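Side-chain contacts in putative metallopeptidase (Shewanella baltica OS155, PDB 3IEH), which probably acts as a zinc-dependent metallocarboxypeptidase or related hydrolase of the peptidase M14 family: residues A[29-34]-A[82-87]; A[15-20]-A[256-261]; A[42-47]-A[155-160]. All coordinates share one frame; numbering follows the deposited sequence. Where two conformers were deposited one is given.

Interaction 1: residues A[29-34]-A[82-87]; sequences YLLLEQ and GPWGLL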
ATOM      1  N   TYR A  29     -13.882   7.606  -4.339  1.00 14.73           N
ATOM      2  CA  TYR A  29     -14.445   7.777  -2.998  1.00 17.25           C
ATOM      3  C   TYR A  29     -15.902   7.338  -2.833  1.00 18.77           C
ATOM      4  O   TYR A  29     -16.281   6.874  -1.761  1.00 20.01           O
ATOM      5  CB  TYR A  29     -14.334   9.230  -2.557  1.00 17.35           C
ATOM      6  CG  TYR A  29     -12.944   9.654  -2.156  1.00 21.89           C
ATOM      7  CD1 TYR A  29     -12.197   8.916  -1.252  1.00 21.61           C
ATOM      8  CD2 TYR A  29     -12.394  10.821  -2.651  1.00 23.52           C
ATOM      9  CE1 TYR A  29     -10.922   9.340  -0.858  1.00 25.66           C
ATOM     10  CE2 TYR A  29     -11.147  11.245  -2.265  1.00 24.57           C
ATOM     11  CZ  TYR A  29     -10.408  10.504  -1.375  1.00 26.30           C
ATOM     12  OH  TYR A  29      -9.146  10.950  -1.019  1.00 28.59           O
ATOM     13  N   LEU A  30     -16.715   7.539  -3.866  1.00 20.44           N
ATOM     14  CA  LEU A  30     -18.112   7.075  -3.876  1.00 20.88           C
ATOM     15  C   LEU A  30     -18.162   5.563  -3.674  1.00 21.61           C
ATOM     16  O   LEU A  30     -18.907   5.084  -2.845  1.00 24.14           O
ATOM     17  CB  LEU A  30     -18.783   7.460  -5.202  1.00 20.23           C
ATOM     18  CG  LEU A  30     -20.187   6.921  -5.476  1.00 24.10           C
ATOM     19  CD1 LEU A  30     -21.141   7.304  -4.353  1.00 26.02           C
ATOM     20  CD2 LEU A  30     -20.724   7.436  -6.810  1.00 24.18           C
ATOM     21  N   LEU A  31     -17.355   4.816  -4.431  1.00 23.49           N
ATOM     22  CA  LEU A  31     -17.298   3.361  -4.291  1.00 23.20           C
ATOM     23  C   LEU A  31     -16.607   2.980  -2.964  1.00 23.53           C
ATOM     24  O   LEU A  31     -16.964   1.993  -2.332  1.00 25.43           O
ATOM     25  CB  LEU A  31     -16.559   2.705  -5.468  1.00 22.82           C
ATOM     26  CG  LEU A  31     -17.044   2.967  -6.911  1.00 31.31           C
ATOM     27  CD1 LEU A  31     -16.082   2.339  -7.910  1.00 33.88           C
ATOM     28  CD2 LEU A  31     -18.495   2.501  -7.190  1.00 30.81           C
ATOM     29  N   LEU A  32     -15.619   3.755  -2.540  1.00 20.72           N
ATOM     30  CA  LEU A  32     -14.940   3.454  -1.309  1.00 21.12           C
ATOM     31  C   LEU A  32     -15.924   3.559  -0.145  1.00 21.80           C
ATOM     32  O   LEU A  32     -16.023   2.655   0.656  1.00 21.72           O
ATOM     33  CB  LEU A  32     -13.749   4.399  -1.085  1.00 21.73           C
ATOM     34  CG  LEU A  32     -12.897   4.066   0.146  1.00 20.48           C
ATOM     35  CD1 LEU A  32     -12.270   2.672  -0.003  1.00 23.14           C
ATOM     36  CD2 LEU A  32     -11.830   5.124   0.365  1.00 18.85           C
ATOM     37  N   GLU A  33     -16.628   4.679  -0.058  1.00 22.15           N
ATOM     38  CA  GLU A  33     -17.652   4.863   0.946  1.00 23.30           C
ATOM     39  C   GLU A  33     -18.650   3.693   0.909  1.00 22.60           C
ATOM     40  O   GLU A  33     -18.936   3.113   1.966  1.00 21.53           O
ATOM     41  CB  GLU A  33     -18.389   6.204   0.778  1.00 22.83           C
ATOM     42  CG  GLU A  33     -17.528   7.452   1.026  1.00 29.90           C
ATOM     43  N   GLN A  34     -19.154   3.327  -0.276  1.00 21.15           N
ATOM     44  CA  GLN A  34     -20.173   2.272  -0.328  1.00 21.86           C
ATOM     45  C   GLN A  34     -19.629   0.965   0.236  1.00 22.31           C
ATOM     46  O   GLN A  34     -20.289   0.317   1.040  1.00 22.11           O
ATOM     47  CB  GLN A  34     -20.766   2.078  -1.729  1.00 22.83           C
ATOM     48  CG  GLN A  34     -21.728   3.212  -2.189  1.00 25.84           C
ATOM     49  N   GLY A  82      -3.007   0.400  -7.291  1.00 17.71           N
ATOM     50  CA  GLY A  82      -3.058   0.065  -5.845  1.00 18.83           C
ATOM     51  C   GLY A  82      -4.410   0.343  -5.188  1.00 16.91           C
ATOM     52  O   GLY A  82      -5.103  -0.593  -4.781  1.00 15.72           O
ATOM     53  N   PRO A  83      -4.800   1.634  -5.093  1.00 16.28           N
ATOM     54  CA  PRO A  83      -6.118   2.046  -4.605  1.00 14.94           C
ATOM     55  C   PRO A  83      -7.290   1.358  -5.313  1.00 17.99           C
ATOM     56  O   PRO A  83      -8.176   0.807  -4.632  1.00 16.90           O
ATOM     57  CB  PRO A  83      -6.151   3.534  -4.914  1.00 16.85           C
ATOM     58  CG  PRO A  83      -4.665   3.967  -4.863  1.00 13.32           C
ATOM     59  CD  PRO A  83      -3.907   2.785  -5.357  1.00 15.24           C
ATOM     60  N   TRP A  84      -7.311   1.364  -6.655  1.00 16.55           N
ATOM     61  CA  TRP A  84      -8.424   0.705  -7.394  1.00 15.33           C
ATOM     62  C   TRP A  84      -8.401  -0.806  -7.165  1.00 16.09           C
ATOM     63  O   TRP A  84      -9.451  -1.471  -7.109  1.00 15.99           O
ATOM     64  CB  TRP A  84      -8.425   1.037  -8.895  1.00 13.61           C
ATOM     65  CG  TRP A  84      -8.733   2.492  -9.199  1.00 12.80           C
ATOM     66  CD1 TRP A  84      -7.837   3.467  -9.514  1.00 16.67           C
ATOM     67  CD2 TRP A  84     -10.021   3.130  -9.197  1.00 13.50           C
ATOM     68  NE1 TRP A  84      -8.480   4.666  -9.724  1.00 17.09           N
ATOM     69  CE2 TRP A  84      -9.823   4.481  -9.537  1.00 15.27           C
ATOM     70  CE3 TRP A  84     -11.320   2.685  -8.973  1.00 15.70           C
ATOM     71  CZ2 TRP A  84     -10.878   5.392  -9.627  1.00 18.72           C
ATOM     72  CZ3 TRP A  84     -12.370   3.599  -9.071  1.00 11.23           C
ATOM     73  CH2 TRP A  84     -12.139   4.931  -9.372  1.00 10.03           C
ATOM     74  N   GLY A  85      -7.194  -1.345  -7.030  1.00 15.69           N
ATOM     75  CA  GLY A  85      -7.016  -2.740  -6.655  1.00 14.67           C
ATOM     76  C   GLY A  85      -7.637  -3.030  -5.305  1.00 14.54           C
ATOM     77  O   GLY A  85      -8.226  -4.087  -5.112  1.00 17.04           O
ATOM     78  N   LEU A  86      -7.518  -2.092  -4.372  1.00 18.01           N
ATOM     79  CA  LEU A  86      -8.137  -2.247  -3.042  0.70 18.72           C
ATOM     80  C   LEU A  86      -9.650  -2.227  -3.159  1.00 19.31           C
ATOM     81  O   LEU A  86     -10.325  -2.998  -2.483  1.00 19.30           O
ATOM     82  CB  LEU A  86      -7.664  -1.177  -2.054  0.70 16.99           C
ATOM     83  CG  LEU A  86      -8.055  -1.371  -0.584  0.70 21.04           C
ATOM     84  CD1 LEU A  86      -7.932  -2.830  -0.098  0.70  6.12           C
ATOM     85  CD2 LEU A  86      -7.208  -0.452   0.304  0.70 17.71           C
ATOM     86  N   LEU A  87     -10.184  -1.367  -4.027  1.00 18.33           N
ATOM     87  CA  LEU A  87     -11.626  -1.330  -4.226  1.00 19.41           C
ATOM     88  C   LEU A  87     -12.101  -2.658  -4.788  1.00 20.20           C
ATOM     89  O   LEU A  87     -13.133  -3.162  -4.388  1.00 22.94           O
ATOM     90  CB  LEU A  87     -12.069  -0.203  -5.183  1.00 19.34           C
ATOM     91  CG  LEU A  87     -12.285   1.189  -4.589  1.00 25.81           C
ATOM     92  CD1 LEU A  87     -12.674   2.215  -5.712  1.00 17.91           C
ATOM     93  CD2 LEU A  87     -13.375   1.129  -3.503  1.00 30.92           C
TER
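Trp84 is held at opposite ends of its indole: NE1 donates a hydrogen bond to the backbone O of Ser22, while the far edge of the ring meets Leu31. In the alpha/beta fold of the M14 family, helix 81-91 follows closely on the zinc ligands His76 and Glu79, and helix 25-39 packs beside it. The local axes of 29-34 and 82-87 approach to 10.6 Å and diverge by 37°, a spacing bridged by leucines. Leu31 brings its CD1 methyl to the rim of the indole, near the ring plane, 4.1 Å from CZ3. Trp84 belongs to a wider aromatic cluster: Phe28 meets it edge-to-face, and the rings of Phe18 and Phe114 also touch it.

The bond from CA to CB of Leu87 is directed toward the other helix, and its two methyls are divided between successive residues. CD1 lies 3.9 Å from Leu31 CB and reaches the CD1 methyl of the same leucine, with the two side chains crossing at about a right angle. CD2 serves Leu32, whose CD1 lies 4.0 Å away. In Leu32 the CG is anti to the backbone N (chi1 -175°), a rotation that brings its CD1 across Leu87, again at about a right angle. An alanine in place of Leu87 would remove both methyls and would probably open a gap between the helices, leaving Leu31 and Leu32 without their shared partner. The closest approach is to main chain: Leu87 CD2 sits 3.6 Å from Leu32 CA and just as near Leu32 N.

Interaction 2: residues A[15-20]-A[256-261]; sequences SDIFNC and RVLANS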
ATOM      1  N   SER A  15     -10.045   2.167 -17.105  1.00 23.19           N
ATOM      2  CA  SER A  15     -10.349   0.876 -16.506  1.00 20.89           C
ATOM      3  C   SER A  15     -11.713   0.445 -16.978  1.00 19.41           C
ATOM      4  O   SER A  15     -12.658   1.158 -16.752  1.00 14.48           O
ATOM      5  CB  SER A  15     -10.438   1.007 -14.990  1.00 19.97           C
ATOM      6  OG  SER A  15     -11.050  -0.143 -14.406  1.00 23.15           O
ATOM      7  N   ASP A  16     -11.845  -0.721 -17.599  1.00 23.51           N
ATOM      8  CA  ASP A  16     -13.194  -1.178 -17.910  1.00 27.09           C
ATOM      9  C   ASP A  16     -13.770  -1.959 -16.759  1.00 24.43           C
ATOM     10  O   ASP A  16     -14.970  -2.141 -16.715  1.00 23.13           O
ATOM     11  CB  ASP A  16     -13.418  -1.827 -19.307  1.00 30.98           C
ATOM     12  CG  ASP A  16     -12.273  -2.668 -19.794  1.00 36.13           C
ATOM     13  OD1 ASP A  16     -11.143  -2.524 -19.294  1.00 49.84           O
ATOM     14  OD2 ASP A  16     -12.512  -3.460 -20.731  1.00 43.31           O
ATOM     15  N   ILE A  17     -12.934  -2.333 -15.788  1.00 23.44           N
ATOM     16  CA  ILE A  17     -13.460  -2.944 -14.579  1.00 21.37           C
ATOM     17  C   ILE A  17     -14.342  -1.943 -13.853  1.00 20.28           C
ATOM     18  O   ILE A  17     -15.432  -2.291 -13.433  1.00 20.02           O
ATOM     19  CB  ILE A  17     -12.377  -3.445 -13.614  1.00 22.47           C
ATOM     20  CG1 ILE A  17     -11.568  -4.579 -14.256  1.00 21.87           C
ATOM     21  CG2 ILE A  17     -13.033  -3.964 -12.330  1.00 18.93           C
ATOM     22  CD1 ILE A  17     -10.485  -5.127 -13.364  1.00 10.58           C
ATOM     23  N   PHE A  18     -13.882  -0.699 -13.728  1.00 19.64           N
ATOM     24  CA  PHE A  18     -14.649   0.354 -13.033  1.00 18.13           C
ATOM     25  C   PHE A  18     -15.308   1.329 -14.004  1.00 18.56           C
ATOM     26  O   PHE A  18     -16.042   2.228 -13.598  1.00 16.29           O
ATOM     27  CB  PHE A  18     -13.739   1.105 -12.044  1.00 18.05           C
ATOM     28  CG  PHE A  18     -13.248   0.235 -10.911  1.00 16.87           C
ATOM     29  CD1 PHE A  18     -14.060  -0.022  -9.823  1.00 11.84           C
ATOM     30  CD2 PHE A  18     -11.992  -0.357 -10.965  1.00 14.25           C
ATOM     31  CE1 PHE A  18     -13.630  -0.843  -8.820  1.00 19.21           C
ATOM     32  CE2 PHE A  18     -11.553  -1.180  -9.954  1.00 17.56           C
ATOM     33  CZ  PHE A  18     -12.365  -1.420  -8.873  1.00 18.32           C
ATOM     34  N   ASN A  19     -15.030   1.146 -15.293  1.00 20.26           N
ATOM     35  CA  ASN A  19     -15.606   1.980 -16.345  1.00 19.18           C
ATOM     36  C   ASN A  19     -15.360   3.460 -16.099  1.00 18.14           C
ATOM     37  O   ASN A  19     -16.260   4.280 -16.213  1.00 16.52           O
ATOM     38  CB  ASN A  19     -17.105   1.695 -16.501  1.00 18.91           C
ATOM     39  CG  ASN A  19     -17.686   2.316 -17.765  1.00 22.35           C
ATOM     40  OD1 ASN A  19     -16.999   2.455 -18.781  1.00 30.92           O
ATOM     41  ND2 ASN A  19     -18.948   2.705 -17.702  1.00 29.07           N
ATOM     42  N   CYS A  20     -14.127   3.805 -15.757  1.00 19.33           N
ATOM     43  CA  CYS A  20     -13.784   5.198 -15.514  1.00 19.80           C
ATOM     44  C   CYS A  20     -12.291   5.427 -15.715  1.00 19.84           C
ATOM     45  O   CYS A  20     -11.561   4.486 -16.076  1.00 18.61           O
ATOM     46  CB  CYS A  20     -14.229   5.593 -14.109  1.00 20.22           C
ATOM     47  SG  CYS A  20     -13.289   4.833 -12.811  1.00 27.62           S
ATOM     48  N   ARG A 256      -3.335  -4.872 -13.594  1.00 17.98           N
ATOM     49  CA  ARG A 256      -2.667  -4.377 -12.388  1.00 18.29           C
ATOM     50  C   ARG A 256      -3.656  -4.321 -11.223  1.00 16.76           C
ATOM     51  O   ARG A 256      -3.336  -4.734 -10.121  1.00 14.53           O
ATOM     52  CB  ARG A 256      -1.984  -3.026 -12.664  1.00 17.79           C
ATOM     53  CG  ARG A 256      -0.764  -3.172 -13.589  1.00 22.05           C
ATOM     54  CD  ARG A 256      -0.620  -2.000 -14.555  1.00 18.16           C
ATOM     55  NE  ARG A 256      -0.704  -0.732 -13.853  1.00 18.27           N
ATOM     56  CZ  ARG A 256      -0.927   0.443 -14.438  1.00 15.80           C
ATOM     57  NH1 ARG A 256      -1.070   0.545 -15.750  1.00 22.61           N
ATOM     58  NH2 ARG A 256      -1.002   1.534 -13.700  1.00 20.80           N
ATOM     59  N   VAL A 257      -4.871  -3.841 -11.493  1.00 18.01           N
ATOM     60  CA  VAL A 257      -5.930  -3.813 -10.493  1.00 16.31           C
ATOM     61  C   VAL A 257      -6.137  -5.225  -9.938  1.00 17.26           C
ATOM     62  O   VAL A 257      -6.169  -5.423  -8.719  1.00 18.15           O
ATOM     63  CB  VAL A 257      -7.270  -3.324 -11.082  1.00 17.41           C
ATOM     64  CG1 VAL A 257      -8.387  -3.475 -10.048  1.00 14.64           C
ATOM     65  CG2 VAL A 257      -7.166  -1.902 -11.574  1.00  5.47           C
ATOM     66  N   LEU A 258      -6.280  -6.202 -10.833  1.00 17.70           N
ATOM     67  CA  LEU A 258      -6.499  -7.611 -10.433  1.00 16.87           C
ATOM     68  C   LEU A 258      -5.305  -8.198  -9.716  1.00 15.26           C
ATOM     69  O   LEU A 258      -5.471  -8.963  -8.753  1.00 16.53           O
ATOM     70  CB  LEU A 258      -6.847  -8.488 -11.640  1.00 16.52           C
ATOM     71  CG  LEU A 258      -8.196  -8.153 -12.301  1.00 21.39           C
ATOM     72  CD1 LEU A 258      -8.409  -9.033 -13.508  1.00 16.77           C
ATOM     73  CD2 LEU A 258      -9.381  -8.274 -11.352  1.00 13.79           C
ATOM     74  N   ALA A 259      -4.107  -7.841 -10.166  1.00 15.47           N
ATOM     75  CA  ALA A 259      -2.854  -8.298  -9.499  1.00 14.21           C
ATOM     76  C   ALA A 259      -2.748  -7.754  -8.077  1.00 12.48           C
ATOM     77  O   ALA A 259      -2.334  -8.461  -7.160  1.00 13.55           O
ATOM     78  CB  ALA A 259      -1.603  -7.877 -10.317  1.00 11.51           C
ATOM     79  N   ASN A 260      -3.074  -6.473  -7.921  1.00 13.13           N
ATOM     80  CA  ASN A 260      -3.062  -5.800  -6.629  1.00 14.20           C
ATOM     81  C   ASN A 260      -4.091  -6.431  -5.691  1.00 17.30           C
ATOM     82  O   ASN A 260      -3.813  -6.644  -4.519  1.00 19.28           O
ATOM     83  CB  ASN A 260      -3.297  -4.296  -6.819  1.00 16.93           C
ATOM     84  CG  ASN A 260      -2.003  -3.543  -7.149  1.00 15.87           C
ATOM     85  OD1 ASN A 260      -1.237  -3.227  -6.257  1.00 16.26           O
ATOM     86  ND2 ASN A 260      -1.761  -3.266  -8.425  1.00 20.77           N
ATOM     87  N   SER A 261      -5.260  -6.773  -6.231  1.00 19.02           N
ATOM     88  CA  SER A 261      -6.304  -7.455  -5.475  1.00 19.09           C
ATOM     89  C   SER A 261      -5.866  -8.872  -5.046  1.00 17.44           C
ATOM     90  O   SER A 261      -6.184  -9.328  -3.952  1.00 14.80           O
ATOM     91  CB  SER A 261      -7.576  -7.559  -6.317  1.00 19.87           C
ATOM     92  OG  SER A 261      -8.644  -8.133  -5.582  1.00 20.08           O
TER
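Ile17 and Phe18 meet Val257 and Leu258, placing a tight N-terminal turn against helix 253-271. The CD1 methyl of Ile17 lies 3.9 Å from Leu258 CD2 and equally near its CG; the fully extended outer torsion of Ile17 (chi2 -180°) carries that methyl out to the helix. It also approaches Val257 CG1, more loosely at 4.3 Å. That same valine methyl meets Phe18 at the ring edge, in the ring plane, with CE2 3.9 Å away. Over one face of Phe18, displaced toward the rim, sits CG2 of neighbouring Ile17, so the isoleucine spends one branch on the helix and the other on the ring.

Polar bonds shape the turn that carries these side chains. Ser15 OG accepts the backbone N of Phe18 at 3.0 Å and 165°, an ST motif, while Ser15 and Cys20 pair through their main chains, and Asn19 and Cys20 together face Ser15 in a G1 beta bulge. Asp254, at the start of the helix, bonds to both Ser15 OG and Asp16 N. Internal to the helix, Asn260 ND2 reaches Arg256 O at 2.7 Å from above the carbonyl plane.

Across the turn and helix the contacts are purely apolar; lacking directional bonds, they probably owe their alignment largely to the serine and aspartate beside them.

Interaction 3: residues A[42-47]-A[155-160]; sequences VEKNLG and AQLLIA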
ATOM      1  N   VAL A  42     -14.896   1.293  10.420  1.00 21.82           N
ATOM      2  CA  VAL A  42     -14.912   2.558  11.146  1.00 21.14           C
ATOM      3  C   VAL A  42     -13.836   3.442  10.551  1.00 20.92           C
ATOM      4  O   VAL A  42     -12.732   2.987  10.252  1.00 18.67           O
ATOM      5  CB  VAL A  42     -14.693   2.329  12.681  1.00 22.24           C
ATOM      6  CG1 VAL A  42     -14.780   3.621  13.432  1.00 20.34           C
ATOM      7  CG2 VAL A  42     -15.736   1.346  13.228  1.00 20.94           C
ATOM      8  N   GLU A  43     -14.186   4.700  10.328  1.00 22.95           N
ATOM      9  CA  GLU A  43     -13.256   5.685   9.817  1.00 24.07           C
ATOM     10  C   GLU A  43     -12.552   6.386  10.958  1.00 25.63           C
ATOM     11  O   GLU A  43     -13.180   6.802  11.937  1.00 24.85           O
ATOM     12  CB  GLU A  43     -13.970   6.736   8.979  1.00 24.16           C
ATOM     13  CG  GLU A  43     -13.028   7.867   8.562  1.00 33.13           C
ATOM     14  CD  GLU A  43     -13.514   8.685   7.382  1.00 37.64           C
ATOM     15  OE1 GLU A  43     -14.550   8.337   6.774  1.00 40.16           O
ATOM     16  OE2 GLU A  43     -12.838   9.683   7.058  1.00 38.78           O
ATOM     17  N   LYS A  44     -11.236   6.495  10.844  1.00 27.46           N
ATOM     18  CA  LYS A  44     -10.463   7.316  11.766  1.00 28.57           C
ATOM     19  C   LYS A  44      -9.678   8.312  10.923  1.00 28.49           C
ATOM     20  O   LYS A  44      -8.662   7.976  10.326  1.00 31.22           O
ATOM     21  CB  LYS A  44      -9.596   6.452  12.680  1.00 29.78           C
ATOM     22  CG  LYS A  44     -10.375   5.945  13.920  1.00 35.81           C
ATOM     23  CD  LYS A  44      -9.952   4.566  14.375  1.00 40.15           C
ATOM     24  CE  LYS A  44     -10.388   4.256  15.801  1.00 43.37           C
ATOM     25  NZ  LYS A  44      -9.509   4.948  16.810  1.00 49.89           N
ATOM     26  N   ASN A  45     -10.212   9.525  10.827  1.00 27.03           N
ATOM     27  CA  ASN A  45      -9.590  10.607  10.088  1.00 27.46           C
ATOM     28  C   ASN A  45      -8.295  11.010  10.761  1.00 26.32           C
ATOM     29  O   ASN A  45      -8.296  11.316  11.946  1.00 26.66           O
ATOM     30  CB  ASN A  45     -10.512  11.824  10.056  1.00 27.56           C
ATOM     31  CG  ASN A  45      -9.900  12.999   9.279  1.00 36.20           C
ATOM     32  OD1 ASN A  45      -9.467  12.849   8.130  1.00 37.24           O
ATOM     33  ND2 ASN A  45      -9.853  14.159   9.907  1.00 39.90           N
ATOM     34  N   LEU A  46      -7.196  11.008  10.013  1.00 25.62           N
ATOM     35  CA  LEU A  46      -5.883  11.402  10.559  1.00 24.16           C
ATOM     36  C   LEU A  46      -5.606  12.889  10.315  1.00 23.59           C
ATOM     37  O   LEU A  46      -4.790  13.511  11.017  1.00 26.67           O
ATOM     38  CB  LEU A  46      -4.773  10.529   9.959  1.00 23.58           C
ATOM     39  CG  LEU A  46      -5.004   9.009  10.026  1.00 21.22           C
ATOM     40  CD1 LEU A  46      -3.721   8.283   9.734  1.00 17.55           C
ATOM     41  CD2 LEU A  46      -5.545   8.588  11.399  1.00 14.22           C
ATOM     42  N   GLY A  47      -6.288  13.447   9.322  1.00 21.29           N
ATOM     43  CA  GLY A  47      -6.160  14.859   8.950  1.00 22.08           C
ATOM     44  C   GLY A  47      -6.570  15.108   7.499  1.00 22.81           C
ATOM     45  O   GLY A  47      -7.239  14.272   6.864  1.00 25.32           O
ATOM     46  N   ALA A 155       1.411   7.379  15.114  1.00 15.71           N
ATOM     47  CA  ALA A 155       2.315   6.233  15.087  1.00 16.54           C
ATOM     48  C   ALA A 155       1.860   5.097  15.962  1.00 17.03           C
ATOM     49  O   ALA A 155       2.057   3.945  15.601  1.00 18.32           O
ATOM     50  CB  ALA A 155       3.752   6.645  15.485  1.00 16.46           C
ATOM     51  N   GLN A 156       1.261   5.396  17.110  1.00 17.17           N
ATOM     52  CA  GLN A 156       0.869   4.314  18.003  1.00 18.27           C
ATOM     53  C   GLN A 156      -0.333   3.542  17.447  1.00 19.80           C
ATOM     54  O   GLN A 156      -0.370   2.293  17.481  1.00 17.24           O
ATOM     55  CB  GLN A 156       0.656   4.825  19.422  1.00 18.65           C
ATOM     56  CG  GLN A 156       2.007   5.035  20.163  1.00 20.88           C
ATOM     57  N   LEU A 157      -1.286   4.288  16.891  1.00 18.45           N
ATOM     58  CA  LEU A 157      -2.442   3.697  16.264  1.00 19.14           C
ATOM     59  C   LEU A 157      -2.017   2.800  15.094  1.00 19.74           C
ATOM     60  O   LEU A 157      -2.527   1.704  14.928  1.00 19.84           O
ATOM     61  CB  LEU A 157      -3.369   4.790  15.775  1.00 18.69           C
ATOM     62  CG  LEU A 157      -4.628   4.355  15.045  1.00 24.55           C
ATOM     63  CD1 LEU A 157      -5.566   3.651  16.025  1.00 19.63           C
ATOM     64  CD2 LEU A 157      -5.268   5.600  14.427  1.00 24.80           C
ATOM     65  N   LEU A 158      -1.058   3.258  14.299  1.00 20.86           N
ATOM     66  CA  LEU A 158      -0.670   2.518  13.118  1.00 19.43           C
ATOM     67  C   LEU A 158       0.153   1.288  13.468  1.00 18.86           C
ATOM     68  O   LEU A 158      -0.023   0.251  12.855  1.00 18.67           O
ATOM     69  CB  LEU A 158       0.083   3.432  12.148  1.00 21.81           C
ATOM     70  CG  LEU A 158      -0.740   4.576  11.579  1.00 21.85           C
ATOM     71  CD1 LEU A 158       0.158   5.444  10.722  1.00 17.61           C
ATOM     72  CD2 LEU A 158      -1.923   4.024  10.807  1.00 16.23           C
ATOM     73  N   ILE A 159       1.035   1.384  14.462  1.00 19.01           N
ATOM     74  CA  ILE A 159       1.817   0.215  14.875  1.00 18.58           C
ATOM     75  C   ILE A 159       0.873  -0.872  15.359  1.00 17.41           C
ATOM     76  O   ILE A 159       0.967  -1.991  14.885  1.00 17.17           O
ATOM     77  CB  ILE A 159       2.875   0.555  15.952  1.00 20.25           C
ATOM     78  CG1 ILE A 159       3.968   1.455  15.342  1.00 23.06           C
ATOM     79  CG2 ILE A 159       3.500  -0.720  16.503  1.00 13.37           C
ATOM     80  CD1 ILE A 159       4.544   2.486  16.323  1.00 19.33           C
ATOM     81  N   ALA A 160      -0.039  -0.536  16.285  1.00 15.61           N
ATOM     82  CA  ALA A 160      -1.091  -1.467  16.738  1.00 13.97           C
ATOM     83  C   ALA A 160      -1.868  -2.085  15.556  1.00 13.87           C
ATOM     84  O   ALA A 160      -2.156  -3.260  15.581  1.00 15.26           O
ATOM     85  CB  ALA A 160      -2.077  -0.772  17.700  1.00  8.11           C
TER
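Leu157 forks between Lys44 and Leu46, two residues on the same side of strand 42-49, and so joins the edge strand of the central mixed sheet to helix 155-162. The apolar part is a meeting of methyls: Leu46 CD2 lies 4.3 Å from Leu157 CD2. With its CG anti to the backbone N (chi1 178°), Leu157 extends from the helix toward the strand, and Leu46 points back at it. Leu151 and His154 add to the surroundings of Leu46, while Leu158, the next residue of the helix, packs on Leu151 and Phe230.

The second kind of approach pairs a charge with a methyl. The Lys44 chain runs out from the strand, and its last bond turns (chi4 -77°) to bring NZ to 4.2 Å from Leu157 CD1.

Main-chain bonding holds the strand itself. Lys44 pairs with Leu56 in the adjacent strand, and Leu46 and Gly47 both face Val54 in a classic beta bulge.

Between strand and helix, then, one methyl meets another and an ammonium group rests near a methyl. The 148 Å² buried is modest, and the two are joined through van der Waals contact with no directional bond between these side chains.

How the interactions relate
Interactions 1 and 2 form one continuous patch, their centres about 11 Å apart. Phe18 links them: its CD1 lies 3.6 Å from Leu31 CD1, and its CZ 3.4 Å from Trp84 O, while Val257 CG1 also packs on that carbonyl. The N-terminal turn is thereby wedged among three helices. Both contacts lie near the zinc site without reaching it: the side chain of Glu79, a zinc ligand, is about 9 Å from that of Trp84 and about 11 Å from that of Val257. Interaction 3 stands apart, its centre about 19 Å from that of interaction 1 and about 27 Å from that of interaction 2, yet helix 25-39 leads directly into its strand 42-49.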